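PDB 6P2I: glycerate dehydrogenase, which acts as an imine reductase, reducing acyclic imino acids with NADPH as the coenzyme and apparently intercepting them as a partner oxidase makes them. Local coordinates for residues A108-V113 with S138-K143; S240-K243 with G249-L252. All blocks are in the same frame, centred on the assembly; numbering follows the deposited sequence.

Both contacts lie within the Rossmann-type coenzyme domain, their centres about 15 Å apart, and strand 249-252, next to the edge strand 269-271 of the parallel sheet, lies between them. Helix 235-243 lies on one face of this strand in contact 2. On its other face lies helix 99-114, which carries the first segment of contact 1: Val113 CG1 comes within 3.9 Å of Gly249 CA, and Val113 CG2 lies 3.6 Å from Ala250 O. Neither contact contains a residue of the D-arginine pocket. Strand 223-226, next to 249-252, leads toward Arg229 of that pocket, and segment 138-143 runs into strand 144-148, whose following glycine-rich turn probably offers backbone amides to NADPH.

Contact 1 of 2, residues A108-V113 with S138-K143. With EDO (1,2-ethanediol), chain E.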
ATOM      1  N   ALA A 108       3.423  -1.249   0.641  1.00 18.05           N
ATOM      2  CA  ALA A 108       2.921  -1.378  -0.724  1.00 16.93           C
ATOM      3  C   ALA A 108       2.498  -2.814  -1.011  1.00 17.34           C
ATOM      4  O   ALA A 108       1.397  -3.067  -1.516  1.00 19.56           O
ATOM      5  CB  ALA A 108       3.987  -0.923  -1.730  1.00 18.37           C
ATOM      6  N   LEU A 109       3.362  -3.778  -0.681  1.00 19.70           N
ATOM      7  CA  LEU A 109       3.040  -5.178  -0.928  1.00 20.16           C
ATOM      8  C   LEU A 109       1.892  -5.658  -0.051  1.00 18.24           C
ATOM      9  O   LEU A 109       0.997  -6.364  -0.529  1.00 18.75           O
ATOM     10  CB  LEU A 109       4.268  -6.045  -0.679  1.00 20.72           C
ATOM     11  CG  LEU A 109       5.366  -5.917  -1.722  1.00 22.56           C
ATOM     12  CD1 LEU A 109       6.620  -6.660  -1.236  1.00 21.11           C
ATOM     13  CD2 LEU A 109       4.899  -6.462  -3.075  1.00 23.67           C
ATOM     14  N   LEU A 110       1.919  -5.306   1.236  1.00 16.98           N
ATOM     15  CA  LEU A 110       0.880  -5.736   2.164  1.00 19.80           C
ATOM     16  C   LEU A 110      -0.493  -5.277   1.698  1.00 18.17           C
ATOM     17  O   LEU A 110      -1.444  -6.058   1.679  1.00 19.35           O
ATOM     18  CB  LEU A 110       1.187  -5.198   3.568  1.00 18.43           C
ATOM     19  CG  LEU A 110       0.104  -5.296   4.647  1.00 19.26           C
ATOM     20  CD1 LEU A 110      -0.326  -6.738   4.885  1.00 23.25           C
ATOM     21  CD2 LEU A 110       0.610  -4.667   5.945  1.00 21.03           C
ATOM     22  N   PHE A 111      -0.602  -4.006   1.312  1.00 18.47           N
ATOM     23  CA  PHE A 111      -1.881  -3.486   0.836  1.00 20.89           C
ATOM     24  C   PHE A 111      -2.274  -4.117  -0.498  1.00 19.75           C
ATOM     25  O   PHE A 111      -3.446  -4.425  -0.719  1.00 22.36           O
ATOM     26  CB  PHE A 111      -1.803  -1.963   0.706  1.00 21.25           C
ATOM     27  CG  PHE A 111      -1.954  -1.219   2.014  1.00 19.31           C
ATOM     28  CD1 PHE A 111      -2.999  -1.515   2.895  1.00 21.83           C
ATOM     29  CD2 PHE A 111      -1.055  -0.215   2.357  1.00 19.63           C
ATOM     30  CE1 PHE A 111      -3.124  -0.819   4.104  1.00 20.57           C
ATOM     31  CE2 PHE A 111      -1.166   0.469   3.543  1.00 21.10           C
ATOM     32  CZ  PHE A 111      -2.215   0.180   4.417  1.00 21.30           C
ATOM     33  N   ALA A 112      -1.303  -4.328  -1.401  1.00 18.89           N
ATOM     34  CA  ALA A 112      -1.610  -4.959  -2.680  1.00 18.59           C
ATOM     35  C   ALA A 112      -2.167  -6.364  -2.478  1.00 20.35           C
ATOM     36  O   ALA A 112      -3.092  -6.784  -3.182  1.00 21.42           O
ATOM     37  CB  ALA A 112      -0.353  -4.991  -3.557  1.00 16.44           C
ATOM     38  N   VAL A 113      -1.619  -7.107  -1.511  1.00 19.20           N
ATOM     39  CA  VAL A 113      -2.164  -8.425  -1.188  1.00 19.51           C
ATOM     40  C   VAL A 113      -3.530  -8.283  -0.532  1.00 22.58           C
ATOM     41  O   VAL A 113      -4.507  -8.925  -0.944  1.00 23.14           O
ATOM     42  CB  VAL A 113      -1.199  -9.195  -0.270  1.00 18.97           C
ATOM     43  CG1 VAL A 113      -1.846 -10.487   0.231  1.00 22.96           C
ATOM     44  CG2 VAL A 113       0.129  -9.499  -0.987  1.00 19.02           C
ATOM     45  N   SER A 138      -9.100  -7.155   5.316  1.00 24.96           N
ATOM     46  CA  SER A 138      -8.872  -6.824   6.712  1.00 22.48           C
ATOM     47  C   SER A 138      -8.165  -5.482   6.800  1.00 21.25           C
ATOM     48  O   SER A 138      -7.239  -5.201   6.023  1.00 24.71           O
ATOM     49  CB  SER A 138      -8.028  -7.895   7.412  1.00 28.26           C
ATOM     50  OG  SER A 138      -8.776  -9.071   7.631  1.00 31.91           O
ATOM     51  N   GLU A 139      -8.608  -4.649   7.735  1.00 18.89           N
ATOM     52  CA  GLU A 139      -7.829  -3.469   8.085  1.00 19.60           C
ATOM     53  C   GLU A 139      -6.550  -3.912   8.771  1.00 22.12           C
ATOM     54  O   GLU A 139      -6.550  -4.883   9.530  1.00 24.08           O
ATOM     55  CB  GLU A 139      -8.618  -2.545   9.010  1.00 19.09           C
ATOM     56  CG  GLU A 139      -9.789  -1.879   8.289  1.00 20.58           C
ATOM     57  CD  GLU A 139     -10.851  -1.309   9.214  1.00 23.90           C
ATOM     58  OE1 GLU A 139     -11.971  -1.067   8.716  1.00 22.93           O
ATOM     59  OE2 GLU A 139     -10.590  -1.088  10.426  1.00 25.94           O
ATOM     60  N   ILE A 140      -5.450  -3.207   8.494  1.00 18.87           N
ATOM     61  CA  ILE A 140      -4.213  -3.545   9.192  1.00 19.59           C
ATOM     62  C   ILE A 140      -4.125  -2.882  10.562  1.00 20.17           C
ATOM     63  O   ILE A 140      -3.364  -3.356  11.419  1.00 19.05           O
ATOM     64  CB  ILE A 140      -2.965  -3.218   8.343  1.00 20.13           C
ATOM     65  CG1 ILE A 140      -2.690  -1.708   8.225  1.00 18.30           C
ATOM     66  CG2 ILE A 140      -3.061  -3.894   6.968  1.00 19.45           C
ATOM     67  CD1 ILE A 140      -1.311  -1.409   7.486  1.00 19.41           C
ATOM     68  N   ARG A 141      -4.908  -1.834  10.825  1.00 18.08           N
ATOM     69  CA  ARG A 141      -4.883  -1.242  12.152  1.00 18.21           C
ATOM     70  C   ARG A 141      -5.281  -2.292  13.184  1.00 24.70           C
ATOM     71  O   ARG A 141      -6.184  -3.103  12.952  1.00 25.88           O
ATOM     72  CB  ARG A 141      -5.821  -0.032  12.221  1.00 20.87           C
ATOM     73  CG  ARG A 141      -5.934   0.568  13.622  1.00 23.59           C
ATOM     74  CD  ARG A 141      -6.874   1.759  13.660  1.00 24.85           C
ATOM     75  NE  ARG A 141      -7.106   2.229  15.021  1.00 37.34           N
ATOM     76  CZ  ARG A 141      -6.857   3.465  15.441  1.00 56.43           C
ATOM     77  NH1 ARG A 141      -6.383   4.370  14.599  1.00 61.66           N
ATOM     78  NH2 ARG A 141      -7.100   3.803  16.700  1.00 61.17           N
ATOM     79  N   ASP A 142      -4.562  -2.302  14.305  1.00 23.99           N
ATOM     80  CA  ASP A 142      -4.762  -3.173  15.463  1.00 26.42           C
ATOM     81  C   ASP A 142      -4.338  -4.612  15.200  1.00 27.18           C
ATOM     82  O   ASP A 142      -4.490  -5.457  16.102  1.00 30.60           O
ATOM     83  CB  ASP A 142      -6.215  -3.161  15.979  1.00 28.52           C
ATOM     84  CG  ASP A 142      -6.556  -1.884  16.713  1.00 41.44           C
ATOM     85  OD1 ASP A 142      -5.621  -1.229  17.224  1.00 38.19           O
ATOM     86  OD2 ASP A 142      -7.755  -1.538  16.782  1.00 49.04           O
ATOM     87  N   LYS A 143      -3.804  -4.927  14.019  1.00 22.58           N
ATOM     88  CA  LYS A 143      -3.302  -6.269  13.774  1.00 19.25           C
ATOM     89  C   LYS A 143      -1.880  -6.390  14.297  1.00 24.85           C
ATOM     90  O   LYS A 143      -1.210  -5.401  14.597  1.00 24.93           O
ATOM     91  CB  LYS A 143      -3.336  -6.603  12.283  1.00 21.27           C
ATOM     92  CG  LYS A 143      -4.735  -6.499  11.677  1.00 25.39           C
ATOM     93  CD  LYS A 143      -5.658  -7.562  12.238  1.00 27.34           C
ATOM     94  CE  LYS A 143      -7.061  -7.423  11.659  1.00 34.29           C
ATOM     95  NZ  LYS A 143      -7.611  -6.056  11.899  1.00 28.21           N
TER
HETATM   96  C1  EDO E 403      -4.302   4.965  12.168  1.00 37.36           C
HETATM   97  O1  EDO E 403      -4.433   3.716  11.482  1.00 27.70           O
HETATM   98  C2  EDO E 403      -5.475   5.873  11.812  1.00 35.75           C
HETATM   99  O2  EDO E 403      -6.663   5.363  12.431  1.00 30.02           O
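Leu110 and Phe111, on successive positions of helix 99-114, receive Ile140 from the loop that feeds strand 144-148 of the Rossmann-type domain. Leu110 points toward the loop; with CG anti to the backbone N (chi1 169°), its CD2 lies 3.9 Å from Ile140 CG2. One residue on, the Phe111 and Ile140 side chains cross at about a right angle, and Ile140 CD1 comes to the ring obliquely, 3.6 Å from Phe111 CZ. A branched isoleucine suits this place because CG2 meets the leucine, and CD1 reaches the ring while also brushing Leu110 CD2. The subunit interface lies alongside: Phe111 packs on Ala108 of the second subunit, while Glu104 of that subunit accepts hydrogen bonds from the backbone N of Ile140 and of Arg141. Arg141 runs extended past Gln165 of its own chain and Gln100 of the second subunit, and cutting it back to an alanine here is likely to open a gap beside both glutamines. After the type II turn from Ile140 to Lys143, the lysine side chain bends back and NZ donates to Glu139 O at 2.8 Å, tilted 28° from the carbonyl plane.

Contact 2 of 2, residues S240-K243 with G249-L252; sequences SVLK and GAGL
Leu242 reaches from the helix to the strand, meeting Gly249 and Ala250 with its two methyls. Its CB leaves the helix in the direction of the strand but stops short of it. At CG, which stands anti to the carbonyl carbon (chi1 -67°), the chain forks, and from there the two branches divide the work. CD1 approaches the Ala250 methyl, 4.1 Å from Ala250 CB. CD2 goes deeper, reaching the backbone itself: it sits 3.8 Å from Gly249 CA and 3.8 Å from Ala250 N, and 4.0 Å from Ala250 CB. The alanine methyl thus meets both tips of the leucine, and no hydrogen bond crosses the contact.

These segments belong to the beta-alpha-beta unit of strand 223-226, helix 235-243 and strand 249-252, the right-handed crossover of a Rossmann-type fold, in which the helix packs against the parallel sheet that it connects. Residue size follows from that closeness. Ala250 turns its short side chain toward the helix, so Leu242 can settle low over the strand. Gly249 presents bare backbone to CD2; a side chain there would point away from Leu242, toward the face of the sheet where helix 99-114 lies, so glycine suits a position with a helix on that side too. Its backbone is almost fully extended and hydrogen-bonds to Leu224, while Ala250 bonds to Asn268 and Val270, joining 249-252 to the neighbours on its two edges. The leucine is further enclosed by Ile247, Leu266 and Val269, an apolar setting that matches its branched chain. Near the end of the helix, Leu242 O accepts a hydrogen bond from Asn268 ND2.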
ATOM      1  N   SER A 240       3.213 -24.612  -1.609  1.00 32.17           N
ATOM      2  CA  SER A 240       2.125 -25.481  -1.174  1.00 34.57           C
ATOM      3  C   SER A 240       1.174 -24.752  -0.235  1.00 32.43           C
ATOM      4  O   SER A 240      -0.046 -24.926  -0.320  1.00 37.47           O
ATOM      5  CB  SER A 240       2.687 -26.733  -0.497  1.00 38.21           C
ATOM      6  OG  SER A 240       3.406 -27.526  -1.427  1.00 46.06           O
ATOM      7  N   VAL A 241       1.716 -23.932   0.667  1.00 34.08           N
ATOM      8  CA  VAL A 241       0.872 -23.168   1.584  1.00 32.06           C
ATOM      9  C   VAL A 241      -0.058 -22.244   0.805  1.00 32.98           C
ATOM     10  O   VAL A 241      -1.270 -22.197   1.053  1.00 35.13           O
ATOM     11  CB  VAL A 241       1.749 -22.387   2.579  1.00 33.49           C
ATOM     12  CG1 VAL A 241       0.953 -21.280   3.242  1.00 38.27           C
ATOM     13  CG2 VAL A 241       2.304 -23.332   3.627  1.00 37.93           C
ATOM     14  N   LEU A 242       0.494 -21.515  -0.165  1.00 29.82           N
ATOM     15  CA  LEU A 242      -0.318 -20.594  -0.957  1.00 29.90           C
ATOM     16  C   LEU A 242      -1.255 -21.336  -1.901  1.00 36.62           C
ATOM     17  O   LEU A 242      -2.433 -20.975  -2.022  1.00 31.95           O
ATOM     18  CB  LEU A 242       0.592 -19.641  -1.729  1.00 30.28           C
ATOM     19  CG  LEU A 242       1.392 -18.660  -0.867  1.00 27.41           C
ATOM     20  CD1 LEU A 242       2.682 -18.272  -1.570  1.00 30.18           C
ATOM     21  CD2 LEU A 242       0.578 -17.411  -0.564  1.00 26.04           C
ATOM     22  N   LYS A 243      -0.758 -22.379  -2.576  1.00 32.50           N
ATOM     23  CA  LYS A 243      -1.604 -23.153  -3.483  1.00 34.42           C
ATOM     24  C   LYS A 243      -2.826 -23.709  -2.765  1.00 35.18           C
ATOM     25  O   LYS A 243      -3.921 -23.767  -3.338  1.00 40.74           O
ATOM     26  CB  LYS A 243      -0.803 -24.295  -4.115  1.00 35.01           C
ATOM     27  CG  LYS A 243      -1.581 -25.122  -5.138  1.00 41.60           C
ATOM     28  CD  LYS A 243      -2.005 -24.265  -6.324  1.00 49.47           C
ATOM     29  CE  LYS A 243      -2.988 -24.987  -7.229  1.00 58.61           C
ATOM     30  NZ  LYS A 243      -2.959 -24.414  -8.606  1.00 55.99           N
ATOM     31  N   GLY A 249      -2.158 -14.575   1.587  1.00 25.86           N
ATOM     32  CA  GLY A 249      -1.326 -14.323   0.423  1.00 24.97           C
ATOM     33  C   GLY A 249       0.080 -13.939   0.826  1.00 26.16           C
ATOM     34  O   GLY A 249       0.422 -13.878   2.011  1.00 24.04           O
ATOM     35  N   ALA A 250       0.904 -13.686  -0.191  1.00 22.29           N
ATOM     36  CA  ALA A 250       2.286 -13.303   0.036  1.00 19.87           C
ATOM     37  C   ALA A 250       2.683 -12.188  -0.919  1.00 20.38           C
ATOM     38  O   ALA A 250       2.241 -12.152  -2.071  1.00 21.12           O
ATOM     39  CB  ALA A 250       3.239 -14.491  -0.143  1.00 23.10           C
ATOM     40  N   GLY A 251       3.521 -11.283  -0.429  1.00 21.95           N
ATOM     41  CA  GLY A 251       4.101 -10.252  -1.263  1.00 20.87           C
ATOM     42  C   GLY A 251       5.597 -10.467  -1.298  1.00 21.11           C
ATOM     43  O   GLY A 251       6.253 -10.407  -0.249  1.00 21.32           O
ATOM     44  N   LEU A 252       6.154 -10.743  -2.474  1.00 21.72           N
ATOM     45  CA  LEU A 252       7.527 -11.228  -2.569  1.00 22.57           C
ATOM     46  C   LEU A 252       8.331 -10.378  -3.542  1.00 19.26           C
ATOM     47  O   LEU A 252       8.020 -10.335  -4.739  1.00 21.77           O
ATOM     48  CB  LEU A 252       7.542 -12.695  -2.998  1.00 22.21           C
ATOM     49  CG  LEU A 252       6.634 -13.623  -2.186  1.00 23.41           C
ATOM     50  CD1 LEU A 252       6.591 -14.998  -2.824  1.00 24.28           C
ATOM     51  CD2 LEU A 252       7.100 -13.707  -0.723  1.00 22.40           C
TER